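Local coordinates for protein tricorn protease (Thermoplasma acidophilum, PDB 1K32) that hydrolyses peptide bonds as a serine protease, probably breaking oligopeptides released by the proteasome into shorter peptides, at residues R433-G438 with Y457-R462; H749-K754 with G778-D783; R843-R848 with Y1024-L1029. One frame throughout, in Å; residues are numbered along the deposited sequence.

Contact 1 of 3, residues R433-G438 with Y457-R462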
loop_
_atom_site.group_PDB
_atom_site.type_symbol
_atom_site.label_atom_id
_atom_site.label_comp_id
_atom_site.label_asym_id
_atom_site.label_seq_id
_atom_site.Cartn_x
_atom_site.Cartn_y
_atom_site.Cartn_z
ATOM N N ARG A 433 -20.200 -37.018 -20.022
ATOM C CA ARG A 433 -21.417 -37.816 -19.938
ATOM C C ARG A 433 -22.745 -37.108 -20.252
ATOM O O ARG A 433 -23.660 -37.727 -20.802
ATOM C CB ARG A 433 -21.508 -38.472 -18.562
ATOM C CG ARG A 433 -22.800 -39.232 -18.358
ATOM C CD ARG A 433 -22.677 -40.272 -17.267
ATOM N NE ARG A 433 -23.967 -40.885 -16.991
ATOM C CZ ARG A 433 -24.166 -41.827 -16.076
ATOM N NH1 ARG A 433 -25.383 -42.325 -15.889
ATOM N NH2 ARG A 433 -23.147 -42.273 -15.354
ATOM N N PHE A 434 -22.850 -35.826 -19.913
ATOM C CA PHE A 434 -24.086 -35.092 -20.147
ATOM C C PHE A 434 -23.917 -33.862 -21.035
ATOM O O PHE A 434 -22.851 -33.233 -21.081
ATOM C CB PHE A 434 -24.705 -34.621 -18.817
ATOM C CG PHE A 434 -24.682 -35.649 -17.728
ATOM C CD1 PHE A 434 -23.672 -35.652 -16.776
ATOM C CD2 PHE A 434 -25.681 -36.614 -17.641
ATOM C CE1 PHE A 434 -23.661 -36.604 -15.750
ATOM C CE2 PHE A 434 -25.673 -37.566 -16.619
ATOM C CZ PHE A 434 -24.668 -37.560 -15.677
ATOM N N ILE A 435 -24.997 -33.522 -21.726
ATOM C CA ILE A 435 -25.028 -32.353 -22.586
ATOM C C ILE A 435 -26.288 -31.604 -22.164
ATOM O O ILE A 435 -27.400 -32.121 -22.278
ATOM C CB ILE A 435 -25.104 -32.755 -24.087
ATOM C CG1 ILE A 435 -23.907 -33.652 -24.443
ATOM C CG2 ILE A 435 -25.118 -31.507 -24.974
ATOM C CD1 ILE A 435 -23.882 -34.152 -25.879
ATOM N N ALA A 436 -26.112 -30.401 -21.633
ATOM C CA ALA A 436 -27.249 -29.594 -21.208
ATOM C C ALA A 436 -27.404 -28.484 -22.230
ATOM O O ALA A 436 -26.415 -27.894 -22.663
ATOM C CB ALA A 436 -26.997 -29.006 -19.821
ATOM N N TYR A 437 -28.644 -28.193 -22.607
ATOM C CA TYR A 437 -28.901 -27.168 -23.605
ATOM C C TYR A 437 -30.268 -26.503 -23.458
ATOM O O TYR A 437 -31.223 -27.119 -22.973
ATOM C CB TYR A 437 -28.788 -27.789 -25.001
ATOM C CG TYR A 437 -29.661 -29.015 -25.187
ATOM C CD1 TYR A 437 -30.932 -28.918 -25.749
ATOM C CD2 TYR A 437 -29.217 -30.274 -24.785
ATOM C CE1 TYR A 437 -31.747 -30.049 -25.907
ATOM C CE2 TYR A 437 -30.024 -31.420 -24.935
ATOM C CZ TYR A 437 -31.284 -31.296 -25.492
ATOM O OH TYR A 437 -32.096 -32.409 -25.590
ATOM N N GLY A 438 -30.339 -25.230 -23.859
ATOM C CA GLY A 438 -31.588 -24.492 -23.821
ATOM C C GLY A 438 -32.445 -24.952 -24.993
ATOM O O GLY A 438 -32.021 -24.885 -26.161
ATOM N N TYR A 457 -29.089 -34.205 -21.899
ATOM C CA TYR A 457 -28.924 -35.462 -22.618
ATOM C C TYR A 457 -27.876 -36.341 -21.941
ATOM O O TYR A 457 -26.743 -35.907 -21.716
ATOM C CB TYR A 457 -28.487 -35.180 -24.057
ATOM C CG TYR A 457 -28.332 -36.413 -24.909
ATOM C CD1 TYR A 457 -29.442 -37.191 -25.242
ATOM C CD2 TYR A 457 -27.083 -36.800 -25.391
ATOM C CE1 TYR A 457 -29.313 -38.323 -26.038
ATOM C CE2 TYR A 457 -26.941 -37.937 -26.192
ATOM C CZ TYR A 457 -28.064 -38.691 -26.509
ATOM O OH TYR A 457 -27.945 -39.820 -27.284
ATOM N N ASP A 458 -28.255 -37.569 -21.610
ATOM C CA ASP A 458 -27.334 -38.509 -20.978
ATOM C C ASP A 458 -26.771 -39.431 -22.059
ATOM O O ASP A 458 -27.504 -40.254 -22.627
ATOM C CB ASP A 458 -28.059 -39.352 -19.919
ATOM C CG ASP A 458 -27.100 -40.213 -19.078
ATOM O OD1 ASP A 458 -25.967 -40.494 -19.523
ATOM O OD2 ASP A 458 -27.491 -40.623 -17.964
ATOM N N MET A 459 -25.476 -39.283 -22.336
ATOM C CA MET A 459 -24.788 -40.100 -23.333
ATOM C C MET A 459 -24.935 -41.591 -23.009
ATOM O O MET A 459 -24.951 -42.431 -23.911
ATOM C CB MET A 459 -23.300 -39.733 -23.391
ATOM C CG MET A 459 -23.003 -38.363 -23.981
ATOM S SD MET A 459 -23.219 -38.289 -25.770
ATOM C CE MET A 459 -21.619 -38.786 -26.314
ATOM N N GLU A 460 -25.022 -41.916 -21.721
ATOM C CA GLU A 460 -25.195 -43.304 -21.295
ATOM C C GLU A 460 -26.685 -43.581 -21.207
ATOM O O GLU A 460 -27.334 -43.239 -20.220
ATOM C CB GLU A 460 -24.541 -43.546 -19.932
ATOM C CG GLU A 460 -23.035 -43.397 -19.947
ATOM C CD GLU A 460 -22.385 -43.778 -18.629
ATOM O OE1 GLU A 460 -21.147 -43.654 -18.531
ATOM O OE2 GLU A 460 -23.099 -44.203 -17.696
ATOM N N GLY A 461 -27.229 -44.201 -22.244
ATOM C CA GLY A 461 -28.651 -44.486 -22.256
ATOM C C GLY A 461 -29.305 -43.683 -23.359
ATOM O O GLY A 461 -30.380 -44.030 -23.856
ATOM N N ARG A 462 -28.646 -42.594 -23.738
ATOM C CA ARG A 462 -29.140 -41.740 -24.803
ATOM C C ARG A 462 -30.568 -41.266 -24.557
ATOM O O ARG A 462 -31.415 -41.323 -25.446
ATOM C CB ARG A 462 -29.050 -42.499 -26.124
ATOM C CG ARG A 462 -27.607 -42.771 -26.539
ATOM C CD ARG A 462 -27.442 -44.143 -27.185
ATOM N NE ARG A 462 -28.259 -44.297 -28.385
ATOM C CZ ARG A 462 -28.340 -45.421 -29.091
ATOM N NH1 ARG A 462 -29.109 -45.475 -30.171
ATOM N NH2 ARG A 462 -27.655 -46.493 -28.714
#

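Contact 2 of 3, residues H749-K754 with G778-D783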
loop_
_atom_site.group_PDB
_atom_site.type_symbol
_atom_site.label_atom_id
_atom_site.label_comp_id
_atom_site.label_asym_id
_atom_site.label_seq_id
_atom_site.Cartn_x
_atom_site.Cartn_y
_atom_site.Cartn_z
ATOM N N HIS A 749 -20.608 38.201 -48.670
ATOM C CA HIS A 749 -20.689 37.606 -47.343
ATOM C C HIS A 749 -21.768 36.548 -47.224
ATOM O O HIS A 749 -22.819 36.633 -47.863
ATOM C CB HIS A 749 -20.998 38.678 -46.295
ATOM C CG HIS A 749 -19.866 39.613 -46.014
ATOM N ND1 HIS A 749 -18.739 39.231 -45.320
ATOM C CD2 HIS A 749 -19.712 40.930 -46.288
ATOM C CE1 HIS A 749 -17.941 40.274 -45.174
ATOM N NE2 HIS A 749 -18.508 41.317 -45.751
ATOM N N TYR A 750 -21.502 35.555 -46.384
ATOM C CA TYR A 750 -22.479 34.517 -46.118
ATOM C C TYR A 750 -23.319 35.016 -44.959
ATOM O O TYR A 750 -22.772 35.481 -43.950
ATOM C CB TYR A 750 -21.828 33.204 -45.673
ATOM C CG TYR A 750 -21.220 32.368 -46.768
ATOM C CD1 TYR A 750 -19.836 32.277 -46.908
ATOM C CD2 TYR A 750 -22.025 31.637 -47.647
ATOM C CE1 TYR A 750 -19.265 31.487 -47.881
ATOM C CE2 TYR A 750 -21.457 30.830 -48.633
ATOM C CZ TYR A 750 -20.075 30.761 -48.738
ATOM O OH TYR A 750 -19.488 29.945 -49.667
ATOM N N VAL A 751 -24.637 34.929 -45.102
ATOM C CA VAL A 751 -25.548 35.319 -44.035
ATOM C C VAL A 751 -26.210 34.036 -43.522
ATOM O O VAL A 751 -26.483 33.114 -44.301
ATOM C CB VAL A 751 -26.652 36.274 -44.544
ATOM C CG1 VAL A 751 -27.461 35.602 -45.639
ATOM C CG2 VAL A 751 -27.573 36.671 -43.399
ATOM N N VAL A 752 -26.441 33.959 -42.217
ATOM C CA VAL A 752 -27.108 32.793 -41.649
ATOM C C VAL A 752 -28.581 32.930 -42.014
ATOM O O VAL A 752 -29.318 33.695 -41.392
ATOM C CB VAL A 752 -26.965 32.747 -40.119
ATOM C CG1 VAL A 752 -27.759 31.568 -39.554
ATOM C CG2 VAL A 752 -25.503 32.624 -39.747
ATOM N N ALA A 753 -28.998 32.195 -43.039
ATOM C CA ALA A 753 -30.375 32.257 -43.516
ATOM C C ALA A 753 -31.343 31.656 -42.519
ATOM O O ALA A 753 -32.493 32.088 -42.428
ATOM C CB ALA A 753 -30.497 31.538 -44.853
ATOM N N LYS A 754 -30.883 30.649 -41.781
ATOM C CA LYS A 754 -31.720 30.003 -40.787
ATOM C C LYS A 754 -30.885 29.267 -39.751
ATOM O O LYS A 754 -29.884 28.640 -40.084
ATOM C CB LYS A 754 -32.685 29.029 -41.458
ATOM C CG LYS A 754 -33.611 28.340 -40.473
ATOM C CD LYS A 754 -34.580 27.413 -41.181
ATOM C CE LYS A 754 -35.503 26.747 -40.185
ATOM N NZ LYS A 754 -36.477 25.873 -40.881
ATOM N N GLY A 778 -29.825 35.879 -39.461
ATOM C CA GLY A 778 -29.610 37.222 -39.971
ATOM C C GLY A 778 -28.176 37.694 -39.847
ATOM O O GLY A 778 -27.764 38.610 -40.553
ATOM N N TYR A 779 -27.412 37.073 -38.952
ATOM C CA TYR A 779 -26.012 37.434 -38.761
ATOM C C TYR A 779 -25.150 37.087 -39.971
ATOM O O TYR A 779 -25.433 36.140 -40.707
ATOM C CB TYR A 779 -25.440 36.721 -37.530
ATOM C CG TYR A 779 -25.744 37.397 -36.215
ATOM C CD1 TYR A 779 -24.871 38.344 -35.675
ATOM C CD2 TYR A 779 -26.914 37.113 -35.524
ATOM C CE1 TYR A 779 -25.165 38.992 -34.475
ATOM C CE2 TYR A 779 -27.220 37.756 -34.323
ATOM C CZ TYR A 779 -26.342 38.693 -33.807
ATOM O OH TYR A 779 -26.655 39.327 -32.631
ATOM N N LEU A 780 -24.096 37.870 -40.169
ATOM C CA LEU A 780 -23.159 37.632 -41.254
ATOM C C LEU A 780 -21.963 36.916 -40.653
ATOM O O LEU A 780 -21.496 37.282 -39.576
ATOM C CB LEU A 780 -22.672 38.949 -41.868
ATOM C CG LEU A 780 -23.692 39.895 -42.488
ATOM C CD1 LEU A 780 -22.954 41.080 -43.111
ATOM C CD2 LEU A 780 -24.495 39.154 -43.537
ATOM N N ILE A 781 -21.474 35.890 -41.338
ATOM C CA ILE A 781 -20.309 35.164 -40.859
ATOM C C ILE A 781 -19.091 35.838 -41.487
ATOM O O ILE A 781 -18.962 35.904 -42.700
ATOM C CB ILE A 781 -20.404 33.672 -41.242
ATOM C CG1 ILE A 781 -21.520 33.030 -40.417
ATOM C CG2 ILE A 781 -19.077 32.961 -40.996
ATOM C CD1 ILE A 781 -21.524 31.523 -40.432
ATOM N N GLU A 782 -18.212 36.369 -40.651
ATOM C CA GLU A 782 -17.026 37.069 -41.135
ATOM C C GLU A 782 -15.859 36.134 -41.404
ATOM O O GLU A 782 -15.189 36.240 -42.432
ATOM C CB GLU A 782 -16.587 38.123 -40.111
ATOM C CG GLU A 782 -17.611 39.211 -39.849
ATOM C CD GLU A 782 -17.741 40.166 -41.009
ATOM O OE1 GLU A 782 -18.617 41.053 -40.960
ATOM O OE2 GLU A 782 -16.959 40.034 -41.973
ATOM N N ASP A 783 -15.610 35.226 -40.467
ATOM C CA ASP A 783 -14.504 34.294 -40.600
ATOM C C ASP A 783 -14.569 33.145 -39.611
ATOM O O ASP A 783 -15.301 33.182 -38.625
ATOM C CB ASP A 783 -13.169 35.030 -40.431
ATOM C CG ASP A 783 -13.171 35.979 -39.249
ATOM O OD1 ASP A 783 -13.563 37.153 -39.429
ATOM O OD2 ASP A 783 -12.798 35.552 -38.137
#

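Contact 3 of 3, residues R843-R848 with Y1024-L1029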
loop_
_atom_site.group_PDB
_atom_site.type_symbol
_atom_site.label_atom_id
_atom_site.label_comp_id
_atom_site.label_asym_id
_atom_site.label_seq_id
_atom_site.Cartn_x
_atom_site.Cartn_y
_atom_site.Cartn_z
ATOM N N ARG A 843 -45.956 23.526 -33.676
ATOM C CA ARG A 843 -46.453 24.884 -33.459
ATOM C C ARG A 843 -47.504 25.235 -34.501
ATOM O O ARG A 843 -48.522 25.820 -34.178
ATOM C CB ARG A 843 -45.324 25.905 -33.528
ATOM C CG ARG A 843 -44.416 25.931 -32.307
ATOM C CD ARG A 843 -43.513 27.167 -32.341
ATOM N NE ARG A 843 -42.639 27.151 -33.507
ATOM C CZ ARG A 843 -41.553 26.394 -33.618
ATOM N NH1 ARG A 843 -40.826 26.443 -34.722
ATOM N NH2 ARG A 843 -41.177 25.607 -32.618
ATOM N N TYR A 844 -47.239 24.871 -35.750
ATOM C CA TYR A 844 -48.162 25.141 -36.848
ATOM C C TYR A 844 -49.534 24.536 -36.570
ATOM O O TYR A 844 -50.556 25.174 -36.793
ATOM C CB TYR A 844 -47.611 24.560 -38.152
ATOM C CG TYR A 844 -48.456 24.853 -39.369
ATOM C CD1 TYR A 844 -48.506 26.146 -39.915
ATOM C CD2 TYR A 844 -49.209 23.845 -39.978
ATOM C CE1 TYR A 844 -49.290 26.424 -41.040
ATOM C CE2 TYR A 844 -49.992 24.104 -41.098
ATOM C CZ TYR A 844 -50.031 25.397 -41.627
ATOM O OH TYR A 844 -50.812 25.662 -42.726
ATOM N N VAL A 845 -49.565 23.300 -36.086
ATOM C CA VAL A 845 -50.839 22.659 -35.801
ATOM C C VAL A 845 -51.574 23.343 -34.643
ATOM O O VAL A 845 -52.792 23.513 -34.689
ATOM C CB VAL A 845 -50.656 21.151 -35.473
ATOM C CG1 VAL A 845 -51.971 20.562 -34.981
ATOM C CG2 VAL A 845 -50.198 20.409 -36.707
ATOM N N HIS A 846 -50.842 23.715 -33.598
ATOM C CA HIS A 846 -51.457 24.385 -32.454
ATOM C C HIS A 846 -52.106 25.678 -32.927
ATOM O O HIS A 846 -53.276 25.946 -32.627
ATOM C CB HIS A 846 -50.428 24.738 -31.377
ATOM C CG HIS A 846 -49.873 23.556 -30.649
ATOM N ND1 HIS A 846 -50.471 22.313 -30.678
ATOM C CD2 HIS A 846 -48.776 23.429 -29.866
ATOM C CE1 HIS A 846 -49.763 21.473 -29.946
ATOM N NE2 HIS A 846 -48.729 22.124 -29.443
ATOM N N GLU A 847 -51.330 26.467 -33.667
ATOM C CA GLU A 847 -51.794 27.746 -34.191
ATOM C C GLU A 847 -52.982 27.652 -35.143
ATOM O O GLU A 847 -53.993 28.308 -34.925
ATOM C CB GLU A 847 -50.643 28.466 -34.888
ATOM C CG GLU A 847 -49.505 28.829 -33.957
ATOM C CD GLU A 847 -48.219 29.126 -34.701
ATOM O OE1 GLU A 847 -47.282 29.651 -34.056
ATOM O OE2 GLU A 847 -48.137 28.827 -35.921
ATOM N N ARG A 848 -52.870 26.841 -36.191
ATOM C CA ARG A 848 -53.961 26.716 -37.158
ATOM C C ARG A 848 -55.221 26.084 -36.563
ATOM O O ARG A 848 -56.321 26.350 -37.036
ATOM C CB ARG A 848 -53.506 25.908 -38.383
ATOM C CG ARG A 848 -54.519 25.848 -39.552
ATOM C CD ARG A 848 -53.963 24.980 -40.681
ATOM N NE ARG A 848 -54.883 24.764 -41.800
ATOM C CZ ARG A 848 -54.981 25.552 -42.872
ATOM N NH1 ARG A 848 -55.847 25.256 -43.835
ATOM N NH2 ARG A 848 -54.215 26.632 -42.994
ATOM N N TYR A 1024 -54.715 19.457 -44.710
ATOM C CA TYR A 1024 -55.930 18.661 -44.821
ATOM C C TYR A 1024 -56.230 17.947 -43.505
ATOM O O TYR A 1024 -57.377 17.918 -43.063
ATOM C CB TYR A 1024 -55.813 17.615 -45.932
ATOM C CG TYR A 1024 -57.106 16.863 -46.145
ATOM C CD1 TYR A 1024 -58.115 17.388 -46.955
ATOM C CD2 TYR A 1024 -57.353 15.655 -45.484
ATOM C CE1 TYR A 1024 -59.336 16.730 -47.102
ATOM C CE2 TYR A 1024 -58.570 14.995 -45.619
ATOM C CZ TYR A 1024 -59.556 15.537 -46.430
ATOM O OH TYR A 1024 -60.769 14.889 -46.563
ATOM N N ALA A 1025 -55.201 17.364 -42.893
ATOM C CA ALA A 1025 -55.360 16.643 -41.629
ATOM C C ALA A 1025 -55.901 17.580 -40.558
ATOM O O ALA A 1025 -56.773 17.203 -39.778
ATOM C CB ALA A 1025 -54.015 16.036 -41.176
ATOM N N ILE A 1026 -55.365 18.795 -40.516
ATOM C CA ILE A 1026 -55.825 19.780 -39.550
ATOM C C ILE A 1026 -57.288 20.149 -39.823
ATOM O O ILE A 1026 -58.131 20.124 -38.923
ATOM C CB ILE A 1026 -54.963 21.061 -39.607
ATOM C CG1 ILE A 1026 -53.560 20.771 -39.055
ATOM C CG2 ILE A 1026 -55.636 22.171 -38.790
ATOM C CD1 ILE A 1026 -52.572 21.878 -39.287
ATOM N N ASP A 1027 -57.590 20.476 -41.073
ATOM C CA ASP A 1027 -58.948 20.853 -41.438
ATOM C C ASP A 1027 -59.943 19.720 -41.222
ATOM O O ASP A 1027 -61.074 19.953 -40.785
ATOM C CB ASP A 1027 -58.977 21.315 -42.890
ATOM C CG ASP A 1027 -58.180 22.587 -43.108
ATOM O OD1 ASP A 1027 -57.797 22.872 -44.265
ATOM O OD2 ASP A 1027 -57.944 23.311 -42.116
ATOM N N ALA A 1028 -59.519 18.493 -41.512
ATOM C CA ALA A 1028 -60.388 17.336 -41.354
ATOM C C ALA A 1028 -60.770 17.150 -39.891
ATOM O O ALA A 1028 -61.928 16.878 -39.573
ATOM C CB ALA A 1028 -59.700 16.071 -41.890
ATOM N N LEU A 1029 -59.797 17.300 -39.000
ATOM C CA LEU A 1029 -60.068 17.154 -37.577
ATOM C C LEU A 1029 -60.926 18.300 -37.055
ATOM O O LEU A 1029 -61.823 18.081 -36.240
ATOM C CB LEU A 1029 -58.767 17.071 -36.775
ATOM C CG LEU A 1029 -58.167 15.666 -36.638
ATOM C CD1 LEU A 1029 -56.918 15.733 -35.781
ATOM C CD2 LEU A 1029 -59.183 14.721 -36.006
#

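Contact 1 of 3, residues R433-G438 with Y457-R462
I435 and Y457 form an antiparallel hydrogen-bonded pair, and this buried end of the contact is tightly packed. Y457 N donates to I435 O over 2.7 Å, almost straight, and I435 N returns a bond of 3.0 Å to Y457 O. Their side chains run alongside each other, CB of I435 4.2 Å from CB of Y457, while the edge of the Y437 ring reaches that Y457 CB. A branched aliphatic residue suits this buried spot: I435 CD1 lies against both the Y457 ring and M459 SD, and I415 of strand 412-417 packs on the group from the adjacent sheet. Strands 434-441 and 451-458 are the central hairpin of a four-stranded antiparallel sheet, the build of one beta-propeller blade. Past the M459 N to R433 O bond, at 2.8 Å, residues 459-462 leave the strand for the more exposed end, where E460 lies at the surface and D458, still buried, is met by R433. With CG anti to the backbone N (chi1 176°) and the chain extended beyond, R433 lays its CG over the F434 ring face and carries its guanidinium to two acids. R433 NE donates to D458 OD1 at 3.3 Å, and NH1 adds a weak bond to OD2. The E460 carboxylate stacks over the guanidinium, OE2 3.0 Å from R433 NH2, a salt bridge of charges only. A leucine in place of R433 would probably leave D458 and E460 as adjacent negative charges without their shared mate. D458 OD1 also accepts from E460 N at 2.8 Å, closing an Asx turn, its two donors arriving from opposite faces.

Contact 2 of 3, residues H749-K754 with G778-D783
V751 and L780 meet as an antiparallel non-hydrogen-bonded pair, their side chains on one face of the sheet, with V751 CB 3.7 Å from L780 CD2. The valine takes a chi1 of 60°, which puts CG1 between the backbone N and the carbonyl carbon and turns CG2 toward residues 778-783, 3.4 Å from G778 O. L780 has CG anti to its carbonyl carbon; CD1 continues the chain outward and the other branch, CD2, meets V751 CB and CG2. V752 and I781 make a second apolar pair, V752 CG2 touching I781 CG1 at 4.1 Å. I781 also packs on F743 and L811 of the two strands bordering this pair, so branched aliphatics fit this buried layer. Both segments belong to the PDZ domain, where strands 749-755 and 780-784 lie side by side in an antiparallel sheet. Backbone bonds from I781 N to Y750 O and V752 N to Y779 O join them, and one of 3.0 Å from G778 N to V752 O extends the ladder beyond the strand. Glycine suits position 778, because at its backbone angles a side chain would collide with the carbonyl oxygen of the residue before. The two tyrosines point their hydroxyls away from the contact, Y750 OH to I144 O and Y779 OH to D817 OD1. At the other end E782 bends at chi2 (-72°), bringing OE2 3.4 Å from H749 CE1 without a hydrogen bond; OE1 is hydrogen-bonded to S812 OG. The strands are therefore joined by main-chain bonds and hydrocarbon packing, while the polar groups of Y750, Y779 and E782 tie this pair to its surroundings.

Contact 3 of 3, residues R843-R848 with Y1024-L1029
I1026 points into the groove between two helices and touches Y844, V845 and R848 with its outermost carbon. The helices 830-848 and 1020-1032 lie against one side of the parallel sheet in the alpha/beta region of the S41 peptidase, a family of the ClpP/crotonase clan; the segment axes come within 10.6 Å at 36° to each other. With CG1 anti to the carbonyl carbon (chi1 -70°) and the chain extended to its end, isoleucine is long enough to span such a gap. Its CD1 stands 3.8 Å from V845 CG2 and 3.9 Å from Y844 CE2. A third neighbour is aliphatic although it belongs to a charged residue: R848 CD lies 3.7 Å from I1026 CD1, and R848 CG and CD both run beside I1026 CG2. R848, extended from CG to NE, covers the isoleucine with these methylenes, and the turn at its last torsion sets the guanidinium edge toward D1027. There the guanidinium and carboxylate planes are 38° apart, and R848 NH1 gives a hydrogen bond of 3.1 Å to the syn lone pair of D1027 OD1. Weaker bonds run from NH1 and NE to OD2, so a paired ion forms where the contact opens to solvent. Beneath, V845 and I1026 both rest on I883 of strand 881-885, which L1029 also touches, and V845 reaches I853 and Y855 of strand 853-857. Outside this shell, I1022, one helical turn before I1026, packs against Y844 and V845. The same turn positions the tyrosine ring, because Y844 OH is hydrogen-bonded to OD2 of D1023.

How the contacts relate
Contact 1 is the most buried of the three and lies on the opposite side of the chain's centre from the others; contacts 2 and 3 are partly buried and nearer each other, their closest atoms about 8 Å apart without touching. No two hold the same elements: contact 1 joins the strands of a propeller-blade hairpin, contact 2 two PDZ-domain strands, contact 3 two helices over a parallel sheet. Contacts 1 and 2 depend on backbone hydrogen bonds, whereas contact 3 is made by side chains alone. Salt bridges border the apolar parts of contacts 1 and 3; contact 2 has none between its strands.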